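PDB 2EKM: adenosine monophosphate-protein transferase from Sulfolobus tokodaii, which is of unknown biochemical function but belongs to the adenosine-specific kinase family and may transfer adenosine monophosphate to proteins. Local coordinates for residues 9-14 with 71-76; 34-39 with 45-50. One frame throughout, in Å; residues are numbered along the deposited sequence.

Interactions 1 and 2 pack helices against two beta-sheets, and strand 44-50 is where they meet. In interaction 2 this strand turns Phe45 and Ile47 toward helix 28-37; Ala48, on the other face of the strand, lies against helix 65-78, the helix of interaction 1. The two helices thus lie on opposite faces of the five-stranded sheet. The contacts have centres about 15 Å apart and touch directly, with Ala71 O 3.3 Å from Ala48 CB and Ala75 CB 3.9 Å from Ala48 CB. Along the chain, interaction 2 is nested within the loop closed by interaction 1. Neither contact can be tied to a known active site; both join parts of the fold.

Interaction 1. Residues 9-14 with 71-76; sequences RVEIPE and AQQTAL
The carboxylate of Glu11 and the side-chain amide of Gln73 lie with their planes 22° apart, Glu11 OE1 and Gln73 NE2 facing each other across a 4.0 Å gap that is too wide for a direct bond; two waters bridge it. One lies 3.1 Å from both Glu11 OE1 and Gln73 NE2, donating to the oxygen and accepting from the amide. The other gives Glu11 OE1 a shorter bond of 2.6 Å but is held only weakly by Gln73 NE2. With CG opposite its backbone N (chi1 166°) and the chain extended beyond, Glu11 brings its carboxylate to the waters, and the extended Gln73 comes to meet it.

Deeper in, Val10 and Thr74 cross at about a right angle, with Val10 CG1 4.0 Å from Thr74 CG2 and the other valine methyl nearly as close. The threonine hydroxyl bonds to Tyr87 OH, which also bonds Glu11 O. A third water, 2.9 Å from Thr74 OG1, accepts from Glu11 N, so the helix hydroxyl and this backbone amide share one water. Helix 65-78 is thereby sandwiched between the three-stranded sheet, through Val10, and the five-stranded sheet that carries Tyr87. Across the contact, methyl packing is direct while the polar groups meet through water, so the exposed Glu11-Gln73 pairing is probably adaptable.

Interaction 2. Residues 34-39 with 45-50; sequences ETLASS and FGIAFC
The last turn of helix 28-37 rests on the start of strand 44-50, where the CA atoms of Leu36 and Phe45 come within 7.6 Å. The helix belongs to a beta-alpha-beta crossover joining the parallel strands 16-22 and 44-50, with antiparallel strand 83-89 between them. Leu36 CB sits squarely over one face of the Phe45 ring, 3.6 Å from its centroid and 7° off the normal, a CH-pi contact. Phe45 sets its ring beneath the helix by placing CG between the backbone N and the carbonyl carbon (chi1 58°). Beyond CB, Leu36 CD1 lies against Phe45 CD1 at 3.7 Å, and Leu36 meets Ile47 tip to tip through their CD1 atoms, while Ala37 CB touches Phe45 CZ. Val96 of helix 93-101 and Ile86 also pack on Leu36. With an alanine in place of Phe45 the ring is lost, and a gap would probably open under Leu36 CB and beside Ala37. Serine side chains close the helix end: Ser39 OG bonds Leu36 O, while Ser38 OG, 3.0 Å from Glu34 O, reaches it from the opposite face of the carbonyl plane to Ser38 N.

Interaction 1. Residues 9-14 with 71-76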
loop_
_atom_site.group_PDB
_atom_site.type_symbol
_atom_site.label_atom_id
_atom_site.label_comp_id
_atom_site.label_asym_id
_atom_site.label_seq_id
_atom_site.Cartn_x
_atom_site.Cartn_y
_atom_site.Cartn_z
ATOM N N ARG A 9 -17.268 -7.406 8.444
ATOM C CA ARG A 9 -18.203 -6.441 7.878
ATOM C C ARG A 9 -17.982 -5.082 8.530
ATOM O O ARG A 9 -18.068 -4.953 9.751
ATOM C CB ARG A 9 -19.650 -6.890 8.114
ATOM C CG ARG A 9 -20.702 -5.816 7.806
ATOM C CD ARG A 9 -20.643 -5.343 6.354
ATOM N NE ARG A 9 -20.961 -6.418 5.415
ATOM C CZ ARG A 9 -20.786 -6.341 4.098
ATOM N NH1 ARG A 9 -20.296 -5.234 3.556
ATOM N NH2 ARG A 9 -21.086 -7.377 3.327
ATOM N N VAL A 10 -17.697 -4.074 7.713
ATOM C CA VAL A 10 -17.462 -2.723 8.212
ATOM C C VAL A 10 -18.723 -1.876 8.075
ATOM O O VAL A 10 -19.240 -1.701 6.972
ATOM C CB VAL A 10 -16.308 -2.040 7.435
ATOM C CG1 VAL A 10 -16.183 -0.576 7.855
ATOM C CG2 VAL A 10 -14.997 -2.781 7.696
ATOM N N GLU A 11 -19.225 -1.355 9.192
ATOM C CA GLU A 11 -20.427 -0.531 9.144
ATOM C C GLU A 11 -20.101 0.872 8.645
ATOM O O GLU A 11 -19.218 1.541 9.175
ATOM C CB GLU A 11 -21.095 -0.443 10.525
ATOM C CG GLU A 11 -22.148 0.673 10.623
ATOM C CD GLU A 11 -22.871 0.712 11.964
ATOM O OE1 GLU A 11 -22.248 0.399 13.000
ATOM O OE2 GLU A 11 -24.066 1.075 11.983
ATOM N N ILE A 12 -20.818 1.306 7.616
ATOM C CA ILE A 12 -20.625 2.635 7.053
ATOM C C ILE A 12 -21.989 3.310 6.975
ATOM O O ILE A 12 -22.710 3.155 5.995
ATOM C CB ILE A 12 -20.025 2.566 5.630
ATOM C CG1 ILE A 12 -18.671 1.856 5.666
ATOM C CG2 ILE A 12 -19.870 3.972 5.060
ATOM C CD1 ILE A 12 -18.077 1.597 4.298
ATOM N N PRO A 13 -22.366 4.060 8.020
ATOM C CA PRO A 13 -23.662 4.742 8.024
ATOM C C PRO A 13 -23.767 5.753 6.890
ATOM O O PRO A 13 -22.765 6.330 6.466
ATOM C CB PRO A 13 -23.698 5.407 9.399
ATOM C CG PRO A 13 -22.851 4.500 10.234
ATOM C CD PRO A 13 -21.691 4.220 9.319
ATOM N N GLU A 14 -24.985 5.955 6.401
ATOM C CA GLU A 14 -25.246 6.898 5.320
ATOM C C GLU A 14 -24.635 8.253 5.656
ATOM O O GLU A 14 -24.762 8.732 6.781
ATOM C CB GLU A 14 -26.755 7.061 5.123
ATOM C CG GLU A 14 -27.148 7.988 3.983
ATOM C CD GLU A 14 -28.628 8.337 4.003
ATOM O OE1 GLU A 14 -29.052 9.072 4.922
ATOM O OE2 GLU A 14 -29.367 7.874 3.106
ATOM N N ALA A 71 -15.234 4.304 14.592
ATOM C CA ALA A 71 -13.825 3.961 14.399
ATOM C C ALA A 71 -13.376 2.917 15.416
ATOM O O ALA A 71 -12.688 1.961 15.069
ATOM C CB ALA A 71 -12.958 5.214 14.519
ATOM N N GLN A 72 -13.763 3.111 16.674
ATOM C CA GLN A 72 -13.405 2.180 17.743
ATOM C C GLN A 72 -13.950 0.781 17.454
ATOM O O GLN A 72 -13.227 -0.214 17.530
ATOM C CB GLN A 72 -13.965 2.676 19.084
ATOM C CG GLN A 72 -13.277 3.927 19.647
ATOM C CD GLN A 72 -13.998 4.501 20.862
ATOM O OE1 GLN A 72 -13.448 5.322 21.599
ATOM N NE2 GLN A 72 -15.240 4.078 21.066
ATOM N N GLN A 73 -15.235 0.716 17.124
ATOM C CA GLN A 73 -15.894 -0.553 16.834
ATOM C C GLN A 73 -15.237 -1.288 15.671
ATOM O O GLN A 73 -14.890 -2.462 15.785
ATOM C CB GLN A 73 -17.376 -0.302 16.542
ATOM C CG GLN A 73 -18.121 0.270 17.738
ATOM C CD GLN A 73 -19.403 0.986 17.362
ATOM O OE1 GLN A 73 -20.065 1.571 18.216
ATOM N NE2 GLN A 73 -19.759 0.950 16.082
ATOM N N THR A 74 -15.063 -0.593 14.553
ATOM C CA THR A 74 -14.441 -1.194 13.384
ATOM C C THR A 74 -13.017 -1.663 13.688
ATOM O O THR A 74 -12.610 -2.738 13.255
ATOM C CB THR A 74 -14.451 -0.201 12.199
ATOM O OG1 THR A 74 -15.811 0.046 11.813
ATOM C CG2 THR A 74 -13.686 -0.762 11.002
ATOM N N ALA A 75 -12.266 -0.867 14.447
ATOM C CA ALA A 75 -10.895 -1.232 14.807
ATOM C C ALA A 75 -10.874 -2.509 15.647
ATOM O O ALA A 75 -9.988 -3.352 15.496
ATOM C CB ALA A 75 -10.236 -0.091 15.578
ATOM N N LEU A 76 -11.848 -2.645 16.540
ATOM C CA LEU A 76 -11.940 -3.827 17.389
ATOM C C LEU A 76 -12.317 -5.063 16.576
ATOM O O LEU A 76 -11.802 -6.153 16.809
ATOM C CB LEU A 76 -12.986 -3.614 18.486
ATOM C CG LEU A 76 -12.587 -2.826 19.734
ATOM C CD1 LEU A 76 -13.836 -2.514 20.543
ATOM C CD2 LEU A 76 -11.596 -3.637 20.571
HETATM O O HOH W 1 -18.112 -1.703 11.868
HETATM O O HOH W 2 -19.906 -0.421 13.890
HETATM O O HOH W 3 -22.830 1.269 15.953
#

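Interaction 2. Residues 34-39 with 45-50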
loop_
_atom_site.group_PDB
_atom_site.type_symbol
_atom_site.label_atom_id
_atom_site.label_comp_id
_atom_site.label_asym_id
_atom_site.label_seq_id
_atom_site.Cartn_x
_atom_site.Cartn_y
_atom_site.Cartn_z
ATOM N N GLU A 34 -4.316 15.915 13.858
ATOM C CA GLU A 34 -3.814 17.201 13.402
ATOM C C GLU A 34 -4.008 17.484 11.918
ATOM O O GLU A 34 -4.488 18.554 11.547
ATOM C CB GLU A 34 -2.330 17.334 13.761
ATOM C CG GLU A 34 -2.084 17.617 15.233
ATOM C CD GLU A 34 -0.608 17.656 15.598
ATOM O OE1 GLU A 34 0.214 18.070 14.755
ATOM O OE2 GLU A 34 -0.273 17.288 16.740
ATOM N N THR A 35 -3.645 16.530 11.065
ATOM C CA THR A 35 -3.769 16.745 9.633
ATOM C C THR A 35 -5.230 16.833 9.175
ATOM O O THR A 35 -5.543 17.540 8.215
ATOM C CB THR A 35 -3.000 15.646 8.845
ATOM O OG1 THR A 35 -2.725 16.117 7.516
ATOM C CG2 THR A 35 -3.803 14.348 8.788
ATOM N N LEU A 36 -6.127 16.126 9.860
ATOM C CA LEU A 36 -7.543 16.184 9.514
ATOM C C LEU A 36 -8.123 17.521 9.990
ATOM O O LEU A 36 -8.861 18.184 9.259
ATOM C CB LEU A 36 -8.301 15.016 10.158
ATOM C CG LEU A 36 -7.938 13.635 9.595
ATOM C CD1 LEU A 36 -8.633 12.526 10.380
ATOM C CD2 LEU A 36 -8.333 13.586 8.124
ATOM N N ALA A 37 -7.767 17.921 11.206
ATOM C CA ALA A 37 -8.248 19.175 11.779
ATOM C C ALA A 37 -7.868 20.382 10.925
ATOM O O ALA A 37 -8.670 21.302 10.756
ATOM C CB ALA A 37 -7.701 19.350 13.200
ATOM N N SER A 38 -6.653 20.384 10.382
ATOM C CA SER A 38 -6.214 21.509 9.561
ATOM C C SER A 38 -6.509 21.337 8.071
ATOM O O SER A 38 -6.038 22.123 7.248
ATOM C CB SER A 38 -4.716 21.785 9.775
ATOM O OG SER A 38 -3.914 20.672 9.431
ATOM N N SER A 39 -7.293 20.321 7.718
ATOM C CA SER A 39 -7.627 20.113 6.312
ATOM C C SER A 39 -8.829 20.990 5.978
ATOM O O SER A 39 -8.991 21.436 4.843
ATOM C CB SER A 39 -7.954 18.639 6.034
ATOM O OG SER A 39 -9.168 18.243 6.647
ATOM N N PHE A 45 -14.664 14.158 12.064
ATOM C CA PHE A 45 -13.946 12.900 11.961
ATOM C C PHE A 45 -13.727 12.175 13.283
ATOM O O PHE A 45 -13.813 12.768 14.358
ATOM C CB PHE A 45 -12.602 13.153 11.268
ATOM C CG PHE A 45 -11.734 14.168 11.972
ATOM C CD1 PHE A 45 -10.885 13.781 13.005
ATOM C CD2 PHE A 45 -11.784 15.515 11.618
ATOM C CE1 PHE A 45 -10.097 14.724 13.677
ATOM C CE2 PHE A 45 -11.000 16.467 12.285
ATOM C CZ PHE A 45 -10.157 16.066 13.315
ATOM N N GLY A 46 -13.464 10.876 13.172
ATOM C CA GLY A 46 -13.200 10.032 14.321
ATOM C C GLY A 46 -12.035 9.136 13.942
ATOM O O GLY A 46 -12.003 8.610 12.826
ATOM N N ILE A 47 -11.093 8.953 14.864
ATOM C CA ILE A 47 -9.896 8.152 14.605
ATOM C C ILE A 47 -9.643 7.062 15.641
ATOM O O ILE A 47 -9.756 7.302 16.838
ATOM C CB ILE A 47 -8.636 9.045 14.601
ATOM C CG1 ILE A 47 -8.812 10.191 13.608
ATOM C CG2 ILE A 47 -7.396 8.206 14.281
ATOM C CD1 ILE A 47 -7.864 11.356 13.861
ATOM N N ALA A 48 -9.278 5.874 15.172
ATOM C CA ALA A 48 -8.965 4.764 16.065
ATOM C C ALA A 48 -7.664 4.134 15.576
ATOM O O ALA A 48 -7.451 4.001 14.367
ATOM C CB ALA A 48 -10.086 3.734 16.056
ATOM N N PHE A 49 -6.800 3.761 16.517
ATOM C CA PHE A 49 -5.509 3.152 16.200
ATOM C C PHE A 49 -5.226 1.975 17.131
ATOM O O PHE A 49 -5.331 2.098 18.351
ATOM C CB PHE A 49 -4.393 4.195 16.331
ATOM C CG PHE A 49 -3.006 3.624 16.212
ATOM C CD1 PHE A 49 -2.566 3.061 15.013
ATOM C CD2 PHE A 49 -2.135 3.655 17.299
ATOM C CE1 PHE A 49 -1.279 2.541 14.901
ATOM C CE2 PHE A 49 -0.842 3.136 17.198
ATOM C CZ PHE A 49 -0.412 2.579 16.000
ATOM N N CYS A 50 -4.853 0.841 16.552
ATOM C CA CYS A 50 -4.576 -0.353 17.338
ATOM C C CYS A 50 -3.140 -0.481 17.842
ATOM O O CYS A 50 -2.274 -1.017 17.147
ATOM C CB CYS A 50 -4.940 -1.607 16.539
ATOM S SG CYS A 50 -6.708 -1.789 16.155
#